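Local structure of immunity protein (Neisseria meningitidis, 4Q7O) at residues E42-I47 / K134-T139; S116-L119 / E124-K127. The protein probably protects its bacterium from contact-dependent growth inhibition by binding and neutralising the cognate CDI toxin. All coordinates share one frame; numbering follows the deposited sequence.

Interaction 1 of 2, residues E42-I47 / K134-T139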
loop_
_atom_site.group_PDB
_atom_site.type_symbol
_atom_site.label_atom_id
_atom_site.label_comp_id
_atom_site.label_asym_id
_atom_site.label_seq_id
_atom_site.Cartn_x
_atom_site.Cartn_y
_atom_site.Cartn_z
ATOM N N GLU B 42 13.244 15.965 -0.142
ATOM C CA GLU B 42 14.176 15.601 -1.213
ATOM C C GLU B 42 13.572 14.533 -2.124
ATOM O O GLU B 42 13.744 14.577 -3.346
ATOM C CB GLU B 42 15.526 15.145 -0.644
ATOM C CG GLU B 42 16.280 16.241 0.108
ATOM C CD GLU B 42 16.505 17.486 -0.729
ATOM O OE1 GLU B 42 17.014 17.366 -1.863
ATOM O OE2 GLU B 42 16.163 18.587 -0.250
ATOM N N CYS B 43 12.862 13.585 -1.520
ATOM C CA CYS B 43 12.103 12.589 -2.269
ATOM C C CYS B 43 11.109 13.253 -3.234
ATOM O O CYS B 43 11.013 12.866 -4.396
ATOM C CB CYS B 43 11.365 11.646 -1.308
ATOM S SG CYS B 43 10.233 10.503 -2.096
ATOM N N PHE B 44 10.389 14.271 -2.760
ATOM C CA PHE B 44 9.465 15.012 -3.619
ATOM C C PHE B 44 10.193 15.746 -4.748
ATOM O O PHE B 44 9.678 15.852 -5.858
ATOM C CB PHE B 44 8.639 16.028 -2.815
ATOM C CG PHE B 44 7.520 15.418 -2.010
ATOM C CD1 PHE B 44 6.534 14.663 -2.628
ATOM C CD2 PHE B 44 7.413 15.671 -0.647
ATOM C CE1 PHE B 44 5.490 14.130 -1.891
ATOM C CE2 PHE B 44 6.370 15.147 0.096
ATOM C CZ PHE B 44 5.411 14.369 -0.527
ATOM N N LYS B 45 11.388 16.253 -4.459
ATOM C CA LYS B 45 12.129 17.069 -5.426
ATOM C C LYS B 45 12.816 16.278 -6.529
ATOM O O LYS B 45 12.877 16.727 -7.679
ATOM C CB LYS B 45 13.203 17.892 -4.713
ATOM C CG LYS B 45 12.674 19.057 -3.937
ATOM C CD LYS B 45 13.812 19.926 -3.468
ATOM C CE LYS B 45 13.934 19.891 -1.970
ATOM N NZ LYS B 45 15.081 20.717 -1.503
ATOM N N ASN B 46 13.357 15.117 -6.172
ATOM C CA ASN B 46 14.269 14.404 -7.063
ATOM C C ASN B 46 13.618 13.949 -8.358
ATOM O O ASN B 46 14.294 13.777 -9.364
ATOM C CB ASN B 46 14.908 13.206 -6.359
ATOM C CG ASN B 46 16.115 13.583 -5.529
ATOM O OD1 ASN B 46 16.339 14.752 -5.215
ATOM N ND2 ASN B 46 16.900 12.579 -5.158
ATOM N N ILE B 47 12.306 13.756 -8.336
ATOM C CA ILE B 47 11.606 13.333 -9.543
ATOM C C ILE B 47 11.782 14.358 -10.678
ATOM O O ILE B 47 11.832 13.989 -11.847
ATOM C CB ILE B 47 10.115 13.021 -9.267
ATOM C CG1 ILE B 47 9.517 12.178 -10.403
ATOM C CG2 ILE B 47 9.311 14.309 -8.994
ATOM C CD1 ILE B 47 8.188 11.537 -10.047
ATOM N N LYS B 134 5.313 24.068 -7.760
ATOM C CA LYS B 134 5.560 24.982 -8.870
ATOM C C LYS B 134 6.475 24.312 -9.882
ATOM O O LYS B 134 6.254 24.400 -11.092
ATOM C CB LYS B 134 6.206 26.272 -8.362
ATOM C CG LYS B 134 6.549 27.272 -9.456
ATOM C CD LYS B 134 7.413 28.411 -8.925
ATOM C CE LYS B 134 7.078 28.731 -7.479
ATOM N NZ LYS B 134 8.135 29.543 -6.817
ATOM N N THR B 135 7.500 23.631 -9.378
ATOM C CA THR B 135 8.420 22.899 -10.244
ATOM C C THR B 135 7.697 21.788 -11.013
ATOM O O THR B 135 7.985 21.561 -12.187
ATOM C CB THR B 135 9.621 22.326 -9.465
ATOM O OG1 THR B 135 10.281 23.381 -8.751
ATOM C CG2 THR B 135 10.619 21.684 -10.414
ATOM N N TYR B 136 6.752 21.113 -10.360
ATOM C CA TYR B 136 5.953 20.082 -11.030
ATOM C C TYR B 136 5.197 20.689 -12.208
ATOM O O TYR B 136 5.163 20.119 -13.295
ATOM C CB TYR B 136 4.944 19.423 -10.073
ATOM C CG TYR B 136 5.514 18.563 -8.949
ATOM C CD1 TYR B 136 6.858 18.208 -8.911
ATOM C CD2 TYR B 136 4.686 18.103 -7.920
ATOM C CE1 TYR B 136 7.365 17.426 -7.881
ATOM C CE2 TYR B 136 5.185 17.332 -6.881
ATOM C CZ TYR B 136 6.522 16.984 -6.875
ATOM O OH TYR B 136 7.028 16.214 -5.851
ATOM N N SER B 137 4.593 21.852 -11.984
ATOM C CA SER B 137 3.791 22.519 -13.006
ATOM C C SER B 137 4.647 23.055 -14.152
ATOM O O SER B 137 4.240 23.015 -15.316
ATOM C CB SER B 137 2.962 23.645 -12.380
ATOM O OG SER B 137 2.059 23.131 -11.417
ATOM N N GLN B 138 5.828 23.566 -13.819
ATOM C CA GLN B 138 6.784 24.001 -14.832
ATOM C C GLN B 138 7.193 22.828 -15.709
ATOM O O GLN B 138 7.217 22.928 -16.933
ATOM C CB GLN B 138 8.048 24.557 -14.178
ATOM C CG GLN B 138 7.872 25.848 -13.411
ATOM C CD GLN B 138 9.039 26.119 -12.473
ATOM O OE1 GLN B 138 8.849 26.544 -11.337
ATOM N NE2 GLN B 138 10.254 25.872 -12.950
ATOM N N THR B 139 7.515 21.714 -15.059
ATOM C CA THR B 139 8.142 20.568 -15.711
ATOM C C THR B 139 7.158 19.675 -16.462
ATOM O O THR B 139 7.466 19.152 -17.536
ATOM C CB THR B 139 8.873 19.696 -14.666
ATOM O OG1 THR B 139 9.831 20.492 -13.959
ATOM C CG2 THR B 139 9.579 18.523 -15.329
#
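Phe44 O accepts a hydrogen bond from Tyr136 OH at 2.7 Å, a side-chain-to-backbone bond that joins the C-terminal part of helix 37-46 to the last turns of helix 126-139. The hydroxyl meets the carbonyl well off its axis, with a C=O...O angle of 115°, and lies 33° from the carbonyl plane; relative to the tyrosine, Phe44 O sits at the ring edge, in the plane of the ring. With CG anti to its own carbonyl carbon (chi1 -68°), Tyr136 directs its ring toward Phe44, and the hydroxyl at the ring's end closes the remaining gap. Tyr136 OH also touches the Phe44 side chain, 3.4 Å from Phe44 CB and 3.6 Å from Phe44 CD1. The apolar touch is made by Ile47, whose CG2 methyl comes to 3.8 Å from Tyr136 CE1, the isoleucine side chain crossing the tyrosine at about a right angle. Helix 104-121 packs alongside: Tyr108 meets the Tyr136 ring edge-to-face, Phe111 touches the Tyr136 side chain, and Ala114 and Ile115 pack on Phe44. Thr48, in the loop that follows helix 37-46, touches Tyr136 as well. All three residues that touch across the contact are buried, so the Tyr136 bond gives a buried phenol an acceptor and pins its ring by the far end, combining a directional polar tie with otherwise apolar packing.

Interaction 2 of 2, residues S116-L119 / E124-K127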
loop_
_atom_site.group_PDB
_atom_site.type_symbol
_atom_site.label_atom_id
_atom_site.label_comp_id
_atom_site.label_asym_id
_atom_site.label_seq_id
_atom_site.Cartn_x
_atom_site.Cartn_y
_atom_site.Cartn_z
ATOM N N SER B 116 0.588 17.546 -1.487
ATOM C CA SER B 116 -0.588 18.240 -0.989
ATOM C C SER B 116 -1.017 17.674 0.366
ATOM O O SER B 116 -1.244 18.434 1.314
ATOM C CB SER B 116 -1.738 18.113 -1.986
ATOM O OG SER B 116 -2.930 18.618 -1.424
ATOM N N ASP B 117 -1.155 16.350 0.448
ATOM C CA ASP B 117 -1.472 15.706 1.726
ATOM C C ASP B 117 -0.476 16.140 2.796
ATOM O O ASP B 117 -0.857 16.474 3.923
ATOM C CB ASP B 117 -1.423 14.171 1.617
ATOM C CG ASP B 117 -2.609 13.575 0.862
ATOM O OD1 ASP B 117 -3.681 14.208 0.787
ATOM O OD2 ASP B 117 -2.470 12.438 0.361
ATOM N N PHE B 118 0.802 16.145 2.434
ATOM C CA PHE B 118 1.853 16.486 3.381
ATOM C C PHE B 118 1.756 17.935 3.869
ATOM O O PHE B 118 1.803 18.197 5.074
ATOM C CB PHE B 118 3.237 16.218 2.779
ATOM C CG PHE B 118 4.364 16.625 3.683
ATOM C CD1 PHE B 118 4.672 15.874 4.811
ATOM C CD2 PHE B 118 5.103 17.767 3.423
ATOM C CE1 PHE B 118 5.705 16.254 5.655
ATOM C CE2 PHE B 118 6.137 18.154 4.267
ATOM C CZ PHE B 118 6.439 17.396 5.382
ATOM N N LEU B 119 1.635 18.883 2.946
ATOM C CA LEU B 119 1.594 20.286 3.357
ATOM C C LEU B 119 0.307 20.609 4.128
ATOM O O LEU B 119 0.295 21.483 5.005
ATOM C CB LEU B 119 1.799 21.228 2.163
ATOM C CG LEU B 119 0.699 21.311 1.102
ATOM C CD1 LEU B 119 -0.362 22.362 1.451
ATOM C CD2 LEU B 119 1.308 21.598 -0.270
ATOM N N GLU B 124 3.650 24.057 8.507
ATOM C CA GLU B 124 4.963 24.667 8.649
ATOM C C GLU B 124 5.807 24.522 7.367
ATOM O O GLU B 124 6.744 25.287 7.136
ATOM C CB GLU B 124 5.678 24.098 9.890
ATOM C CG GLU B 124 6.019 22.598 9.845
ATOM C CD GLU B 124 4.966 21.641 10.456
ATOM O OE1 GLU B 124 5.361 20.514 10.849
ATOM O OE2 GLU B 124 3.764 21.979 10.537
ATOM N N TYR B 125 5.447 23.565 6.515
ATOM C CA TYR B 125 6.186 23.329 5.276
ATOM C C TYR B 125 5.508 23.914 4.031
ATOM O O TYR B 125 5.873 23.564 2.913
ATOM C CB TYR B 125 6.453 21.832 5.081
ATOM C CG TYR B 125 7.450 21.283 6.074
ATOM C CD1 TYR B 125 7.029 20.779 7.293
ATOM C CD2 TYR B 125 8.813 21.299 5.807
ATOM C CE1 TYR B 125 7.928 20.299 8.215
ATOM C CE2 TYR B 125 9.727 20.815 6.727
ATOM C CZ TYR B 125 9.275 20.317 7.932
ATOM O OH TYR B 125 10.163 19.838 8.862
ATOM N N GLN B 126 4.547 24.811 4.240
ATOM C CA GLN B 126 3.767 25.417 3.153
ATOM C C GLN B 126 4.631 25.975 2.019
ATOM O O GLN B 126 4.472 25.588 0.853
ATOM C CB GLN B 126 2.858 26.532 3.699
ATOM C CG GLN B 126 2.057 27.269 2.629
ATOM C CD GLN B 126 0.804 26.531 2.183
ATOM O OE1 GLN B 126 0.411 25.514 2.771
ATOM N NE2 GLN B 126 0.161 27.047 1.133
ATOM N N LYS B 127 5.535 26.887 2.364
ATOM C CA LYS B 127 6.356 27.570 1.369
ATOM C C LYS B 127 7.202 26.601 0.537
ATOM O O LYS B 127 7.225 26.681 -0.692
ATOM C CB LYS B 127 7.255 28.602 2.058
ATOM C CG LYS B 127 8.148 29.406 1.129
ATOM C CD LYS B 127 9.067 30.321 1.937
ATOM C CE LYS B 127 9.908 31.215 1.042
ATOM N NZ LYS B 127 10.683 30.438 0.039
HETATM O O HOH W 1 -0.726 24.008 4.795
#
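A mainly apolar contact with a water bridge at its border joins the two arms of an alpha-alpha hairpin formed by the consecutive helices 104-121 and 126-139, close to the turn between them. Tyr125 occupies the N-cap position of the second helix, and the backbones come nearest at Leu119 and Gln126, whose CA atoms are 5.6 Å apart. Phe118 and Tyr125 make the aromatic part: the ring centroids are 5.4 Å apart and the planes incline at 48°, an oblique pair. Phe118 CZ lies over one face of the tyrosine ring, toward its rim, while Phe118 CE2 reaches Tyr125 CB at 3.8 Å. CG anti to the backbone N (chi1 177°) brings the far end of the Phe118 ring to Tyr125, although its CB does not point straight at it. Lys37 of helix 37-46 touches both the Phe118 and the Tyr125 side chains, and Leu40 and Leu41 add to the cover, on Phe118 and Tyr125 respectively. Leu119 points toward the second helix and also packs on Cys129, Lys130 and Gln133 further along it. Gln126 starts away from the first helix, but its chain bends at chi2 (81°) and brings the amide back, setting Gln126 OE1 3.5 Å from Leu119 CD1. The same oxygen takes part in the water bridge: one water donates both its hydrogens, to Leu119 O at 2.7 Å and to Gln126 OE1 at 2.8 Å.

The two contacts lie about 14 Å apart, centre to centre, and both use helix 126-139: interaction 2 at its start, interaction 1 at its end. Along the chain, residues 42-47 come first, then the antiparallel sheet, then residues 116-119 late in helix 104-121 and, after the turn, 124-127, and finally residues 134-139. Interaction 2 is therefore a local contact across a turn, whereas interaction 1 is long-range, bringing together a helix that precedes the sheet strands in the chain and one that follows them. Phe44 CE2 and Phe118 CB, 4.3 Å apart, link them by packing. Helix 126-139 thus meets helix 104-121 near its start and helix 37-46 near its end.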